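Local coordinates for protein lectin (Pleurotus ostreatus, PDB 6T0Q) that binds carbohydrates, probably recognising galactose and N-acetylgalactosamine through calcium-containing, carbohydrate-binding-module-like domains, at residues A75-V87 with Q106-V120. Residues are numbered along the deposited sequence; the frame is centred on the assembly and turned at random.
Sequences ASDDAHTFYVNGV and QPTWNLFAIAGQNLV. With CA (calcium ion), chain F; NAG (2-acetamido-2-deoxy-beta-D-glucopyranose), chain E.
Phe82 and Ile114, a non-hydrogen-bonded pair of antiparallel strands 79-84 and 109-118, make the apolar centre of this contact. The CG1 of Ile114 lies over one face of the Phe82 ring in a CH-pi contact, 4.2 Å from the centroid, while its CD1 reaches CE2. Phe82 turns its CG away from its own backbone N (chi1 -157°), which raises the ring off the sheet, with CE1 at the edge of the Phe112 ring, 3.9 Å from Phe112 CD2. Val84 runs alongside Phe112, and its CG2 touches the same CD2. The other sheet face carries Thr81, Ala115, Tyr83 and Ala113; there a water bridges Thr81 OG1 and Ala115 O.

Toward one end, Asn85 closes the ladder with both ends of its amide. OD1 accepts Leu111 N at 2.9 Å from above the carbonyl plane, whereas ND2 reaches a lone pair of Asn110 OD1, a bond 168° straight at the hydrogen. Gln106 N shares that oxygen, and the Gln106 amide stacks almost flat on that of Asn85. Nearby, one face of Trp109 packs against the N-acetylglucosamine.

At the other end Asp78 and Ala79 both donate to Gln117 O, a classic beta bulge. It follows the cis peptide preceding Asp78, whose OD2 takes Leu119 N at 2.7 Å and also binds calcium. Asp77 OD1 and Asn118 OD1 (2.5 Å from the ion) join it, with a water, Ser123 and Pro124 completing the site; Trp184 holds the other Asp77 oxygen and Ile49 O accepts from the Asn118 amide.

Strands 87-94 and 51-60 flank the pair within its sheet, and Phe82, Phe112 and Ile114 pack on strand 126-135 of the facing sheet, as in a beta-sandwich.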
loop_
_atom_site.group_PDB
_atom_site.type_symbol
_atom_site.label_atom_id
_atom_site.label_comp_id
_atom_site.label_asym_id
_atom_site.label_seq_id
_atom_site.Cartn_x
_atom_site.Cartn_y
_atom_site.Cartn_z
ATOM N N ALA A 75 -12.661 -7.378 33.014
ATOM C CA ALA A 75 -13.690 -8.269 33.530
ATOM C C ALA A 75 -14.746 -7.428 34.226
ATOM O O ALA A 75 -14.473 -6.311 34.674
ATOM C CB ALA A 75 -13.110 -9.298 34.508
ATOM N N SER A 76 -15.953 -7.980 34.351
ATOM C CA SER A 76 -17.035 -7.167 34.890
ATOM C C SER A 76 -18.095 -8.038 35.531
ATOM O O SER A 76 -18.336 -9.167 35.111
ATOM C CB SER A 76 -17.691 -6.306 33.796
ATOM O OG SER A 76 -18.165 -7.122 32.724
ATOM N N ASP A 77 -18.775 -7.465 36.510
ATOM C CA ASP A 77 -20.012 -8.026 37.032
ATOM C C ASP A 77 -21.020 -6.889 36.997
ATOM O O ASP A 77 -20.937 -5.982 37.826
ATOM C CB ASP A 77 -19.800 -8.563 38.450
ATOM C CG ASP A 77 -21.042 -9.227 39.032
ATOM O OD1 ASP A 77 -22.111 -9.202 38.378
ATOM O OD2 ASP A 77 -20.934 -9.786 40.148
ATOM N N ASP A 78 -21.959 -6.901 36.038
ATOM C CA ASP A 78 -22.221 -7.983 35.082
ATOM C C ASP A 78 -21.625 -7.772 33.693
ATOM O O ASP A 78 -21.271 -8.731 33.025
ATOM C CB ASP A 78 -23.734 -8.161 34.899
ATOM C CG ASP A 78 -24.413 -8.700 36.130
ATOM O OD1 ASP A 78 -24.411 -9.937 36.291
ATOM O OD2 ASP A 78 -24.934 -7.893 36.937
ATOM N N ALA A 79 -21.550 -6.524 33.232
ATOM C CA ALA A 79 -21.191 -6.274 31.840
ATOM C C ALA A 79 -20.445 -4.951 31.739
ATOM O O ALA A 79 -20.469 -4.135 32.665
ATOM C CB ALA A 79 -22.441 -6.265 30.941
ATOM N N HIS A 80 -19.794 -4.730 30.591
ATOM C CA HIS A 80 -18.996 -3.524 30.400
ATOM C C HIS A 80 -18.935 -3.132 28.928
ATOM O O HIS A 80 -19.071 -3.968 28.028
ATOM C CB HIS A 80 -17.561 -3.713 30.906
ATOM C CG HIS A 80 -16.820 -4.799 30.184
ATOM N ND1 HIS A 80 -16.737 -6.089 30.665
ATOM C CD2 HIS A 80 -16.152 -4.795 29.005
ATOM C CE1 HIS A 80 -16.039 -6.828 29.820
ATOM N NE2 HIS A 80 -15.675 -6.067 28.802
ATOM N N THR A 81 -18.685 -1.841 28.706
ATOM C CA THR A 81 -18.270 -1.303 27.414
ATOM C C THR A 81 -17.000 -0.498 27.633
ATOM O O THR A 81 -16.963 0.362 28.516
ATOM C CB THR A 81 -19.360 -0.410 26.803
ATOM O OG1 THR A 81 -20.592 -1.135 26.777
ATOM C CG2 THR A 81 -18.985 0.001 25.378
ATOM N N PHE A 82 -15.972 -0.763 26.831
ATOM C CA PHE A 82 -14.645 -0.191 27.027
ATOM C C PHE A 82 -14.348 0.818 25.922
ATOM O O PHE A 82 -14.467 0.490 24.734
ATOM C CB PHE A 82 -13.586 -1.300 27.019
ATOM C CG PHE A 82 -12.310 -0.938 27.729
ATOM C CD1 PHE A 82 -11.414 -0.035 27.172
ATOM C CD2 PHE A 82 -11.989 -1.532 28.949
ATOM C CE1 PHE A 82 -10.225 0.290 27.836
ATOM C CE2 PHE A 82 -10.808 -1.213 29.615
ATOM C CZ PHE A 82 -9.928 -0.304 29.065
ATOM N N TYR A 83 -13.939 2.028 26.314
ATOM C CA TYR A 83 -13.626 3.107 25.380
ATOM C C TYR A 83 -12.186 3.572 25.561
ATOM O O TYR A 83 -11.683 3.641 26.688
ATOM C CB TYR A 83 -14.536 4.312 25.585
ATOM C CG TYR A 83 -16.015 4.050 25.424
ATOM C CD1 TYR A 83 -16.789 3.650 26.507
ATOM C CD2 TYR A 83 -16.643 4.249 24.203
ATOM C CE1 TYR A 83 -18.144 3.432 26.375
ATOM C CE2 TYR A 83 -18.007 4.037 24.060
ATOM C CZ TYR A 83 -18.747 3.633 25.152
ATOM O OH TYR A 83 -20.092 3.414 25.028
ATOM N N VAL A 84 -11.536 3.939 24.457
ATOM C CA VAL A 84 -10.199 4.520 24.518
ATOM C C VAL A 84 -10.189 5.790 23.678
ATOM O O VAL A 84 -10.433 5.740 22.465
ATOM C CB VAL A 84 -9.116 3.537 24.048
ATOM C CG1 VAL A 84 -7.744 4.213 24.103
ATOM C CG2 VAL A 84 -9.126 2.276 24.947
ATOM N N ASN A 85 -9.920 6.925 24.326
ATOM C CA ASN A 85 -9.905 8.230 23.667
ATOM C C ASN A 85 -11.194 8.462 22.886
ATOM O O ASN A 85 -11.184 8.967 21.763
ATOM C CB ASN A 85 -8.676 8.369 22.768
ATOM C CG ASN A 85 -7.395 8.363 23.562
ATOM O OD1 ASN A 85 -7.317 9.006 24.613
ATOM N ND2 ASN A 85 -6.393 7.614 23.096
ATOM N N GLY A 86 -12.317 8.060 23.483
ATOM C CA GLY A 86 -13.628 8.285 22.917
ATOM C C GLY A 86 -14.098 7.243 21.928
ATOM O O GLY A 86 -15.229 7.344 21.444
ATOM N N VAL A 87 -13.276 6.248 21.611
ATOM C CA VAL A 87 -13.615 5.224 20.628
ATOM C C VAL A 87 -13.993 3.948 21.362
ATOM O O VAL A 87 -13.232 3.471 22.215
ATOM C CB VAL A 87 -12.439 4.973 19.667
ATOM C CG1 VAL A 87 -12.784 3.867 18.666
ATOM C CG2 VAL A 87 -12.049 6.270 18.945
ATOM N N GLN A 106 -2.474 7.299 21.959
ATOM C CA GLN A 106 -1.846 8.595 21.771
ATOM C C GLN A 106 -0.495 8.625 22.484
ATOM O O GLN A 106 -0.289 7.913 23.470
ATOM C CB GLN A 106 -2.748 9.709 22.305
ATOM C CG GLN A 106 -4.037 9.878 21.503
ATOM C CD GLN A 106 -5.090 10.672 22.247
ATOM O OE1 GLN A 106 -4.895 11.073 23.401
ATOM N NE2 GLN A 106 -6.216 10.898 21.595
ATOM N N PRO A 107 0.445 9.446 22.008
ATOM C CA PRO A 107 1.812 9.380 22.554
ATOM C C PRO A 107 1.965 9.843 24.001
ATOM O O PRO A 107 2.795 9.269 24.718
ATOM C CB PRO A 107 2.612 10.275 21.594
ATOM C CG PRO A 107 1.582 11.118 20.897
ATOM C CD PRO A 107 0.381 10.245 20.774
ATOM N N THR A 108 1.228 10.853 24.475
ATOM C CA THR A 108 1.553 11.409 25.789
ATOM C C THR A 108 0.477 11.235 26.861
ATOM O O THR A 108 0.810 11.251 28.056
ATOM C CB THR A 108 1.890 12.906 25.672
ATOM O OG1 THR A 108 0.737 13.625 25.222
ATOM C CG2 THR A 108 3.031 13.115 24.685
ATOM N N TRP A 109 -0.793 11.113 26.488
ATOM C CA TRP A 109 -1.847 10.848 27.460
ATOM C C TRP A 109 -2.955 10.078 26.762
ATOM O O TRP A 109 -3.135 10.199 25.547
ATOM C CB TRP A 109 -2.411 12.136 28.094
ATOM C CG TRP A 109 -3.064 13.094 27.110
ATOM C CD1 TRP A 109 -2.481 14.186 26.526
ATOM C CD2 TRP A 109 -4.419 13.062 26.625
ATOM N NE1 TRP A 109 -3.377 14.817 25.697
ATOM C CE2 TRP A 109 -4.574 14.151 25.740
ATOM C CE3 TRP A 109 -5.510 12.209 26.842
ATOM C CZ2 TRP A 109 -5.775 14.415 25.070
ATOM C CZ3 TRP A 109 -6.707 12.468 26.170
ATOM C CH2 TRP A 109 -6.828 13.567 25.298
ATOM N N ASN A 110 -3.696 9.281 27.536
ATOM C CA ASN A 110 -4.786 8.490 26.976
ATOM C C ASN A 110 -5.941 8.418 27.962
ATOM O O ASN A 110 -5.736 8.149 29.151
ATOM C CB ASN A 110 -4.304 7.084 26.600
ATOM C CG ASN A 110 -3.336 7.106 25.436
ATOM O OD1 ASN A 110 -3.751 7.198 24.284
ATOM N ND2 ASN A 110 -2.039 7.052 25.731
ATOM N N LEU A 111 -7.153 8.654 27.461
ATOM C CA LEU A 111 -8.360 8.618 28.278
ATOM C C LEU A 111 -9.011 7.246 28.141
ATOM O O LEU A 111 -9.499 6.887 27.063
ATOM C CB LEU A 111 -9.336 9.716 27.867
ATOM C CG LEU A 111 -10.637 9.655 28.670
ATOM C CD1 LEU A 111 -10.388 10.053 30.137
ATOM C CD2 LEU A 111 -11.685 10.543 28.030
ATOM N N PHE A 112 -9.033 6.486 29.236
ATOM C CA PHE A 112 -9.724 5.206 29.273
ATOM C C PHE A 112 -11.069 5.400 29.961
ATOM O O PHE A 112 -11.149 6.066 30.999
ATOM C CB PHE A 112 -8.872 4.157 29.988
ATOM C CG PHE A 112 -7.548 3.917 29.313
ATOM C CD1 PHE A 112 -6.444 4.711 29.612
ATOM C CD2 PHE A 112 -7.424 2.940 28.337
ATOM C CE1 PHE A 112 -5.233 4.519 28.966
ATOM C CE2 PHE A 112 -6.209 2.741 27.687
ATOM C CZ PHE A 112 -5.117 3.529 28.003
ATOM N N ALA A 113 -12.125 4.856 29.364
ATOM C CA ALA A 113 -13.458 5.013 29.927
ATOM C C ALA A 113 -14.192 3.689 29.823
ATOM O O ALA A 113 -14.086 2.989 28.812
ATOM C CB ALA A 113 -14.255 6.118 29.222
ATOM N N ILE A 114 -14.922 3.343 30.879
ATOM C CA ILE A 114 -15.660 2.087 30.938
ATOM C C ILE A 114 -17.052 2.385 31.463
ATOM O O ILE A 114 -17.198 3.048 32.494
ATOM C CB ILE A 114 -14.975 1.043 31.839
ATOM C CG1 ILE A 114 -13.510 0.838 31.447
ATOM C CG2 ILE A 114 -15.739 -0.301 31.772
ATOM C CD1 ILE A 114 -12.752 -0.073 32.408
ATOM N N ALA A 115 -18.065 1.907 30.757
ATOM C CA ALA A 115 -19.432 1.911 31.262
ATOM C C ALA A 115 -19.674 0.524 31.840
ATOM O O ALA A 115 -19.653 -0.465 31.103
ATOM C CB ALA A 115 -20.430 2.240 30.151
ATOM N N GLY A 116 -19.841 0.446 33.158
ATOM C CA GLY A 116 -20.097 -0.814 33.836
ATOM C C GLY A 116 -21.584 -0.963 34.109
ATOM O O GLY A 116 -22.284 0.018 34.334
ATOM N N GLN A 117 -22.072 -2.199 34.076
ATOM C CA GLN A 117 -23.508 -2.419 34.187
ATOM C C GLN A 117 -23.784 -3.554 35.160
ATOM O O GLN A 117 -23.280 -4.669 34.986
ATOM C CB GLN A 117 -24.123 -2.723 32.816
ATOM C CG GLN A 117 -25.632 -2.790 32.844
ATOM C CD GLN A 117 -26.254 -2.943 31.456
ATOM O OE1 GLN A 117 -25.602 -3.385 30.502
ATOM N NE2 GLN A 117 -27.529 -2.575 31.344
ATOM N N ASN A 118 -24.582 -3.261 36.184
ATOM C CA ASN A 118 -25.110 -4.287 37.075
ATOM C C ASN A 118 -26.498 -4.671 36.583
ATOM O O ASN A 118 -27.393 -3.819 36.522
ATOM C CB ASN A 118 -25.184 -3.787 38.516
ATOM C CG ASN A 118 -25.650 -4.874 39.481
ATOM O OD1 ASN A 118 -25.522 -6.063 39.193
ATOM N ND2 ASN A 118 -26.208 -4.471 40.619
ATOM N N LEU A 119 -26.675 -5.945 36.235
ATOM C CA LEU A 119 -27.921 -6.413 35.645
ATOM C C LEU A 119 -28.860 -7.068 36.647
ATOM O O LEU A 119 -30.036 -7.264 36.328
ATOM C CB LEU A 119 -27.630 -7.421 34.519
ATOM C CG LEU A 119 -26.898 -6.823 33.317
ATOM C CD1 LEU A 119 -26.498 -7.915 32.326
ATOM C CD2 LEU A 119 -27.792 -5.790 32.652
ATOM N N VAL A 120 -28.383 -7.413 37.837
ATOM C CA VAL A 120 -29.128 -8.263 38.756
ATOM C C VAL A 120 -29.302 -7.509 40.064
ATOM O O VAL A 120 -28.313 -7.073 40.670
ATOM C CB VAL A 120 -28.417 -9.607 38.976
ATOM C CG1 VAL A 120 -29.159 -10.439 40.012
ATOM C CG2 VAL A 120 -28.306 -10.371 37.636
HETATM CA CA CA F . -24.164 -8.126 39.457
HETATM C C1 NAG E . -4.799 14.342 30.345
HETATM C C2 NAG E . -5.667 15.404 29.669
HETATM C C3 NAG E . -4.824 16.283 28.739
HETATM C C4 NAG E . -3.623 16.872 29.472
HETATM C C5 NAG E . -2.843 15.745 30.153
HETATM C C6 NAG E . -1.694 16.239 31.001
HETATM C C7 NAG E . -8.017 14.762 29.396
HETATM C C8 NAG E . -9.026 14.073 28.522
HETATM N N2 NAG E . -6.762 14.786 28.937
HETATM O O3 NAG E . -5.657 17.316 28.229
HETATM O O5 NAG E . -3.701 14.979 31.021
HETATM O O6 NAG E . -2.159 16.733 32.249
HETATM O O7 NAG E . -8.321 15.261 30.473
HETATM O O HOH W 1 -25.087 -10.591 38.738
HETATM O O HOH W 2 -21.895 -1.092 29.302
HETATM O O HOH W 3 -12.449 7.084 26.173
#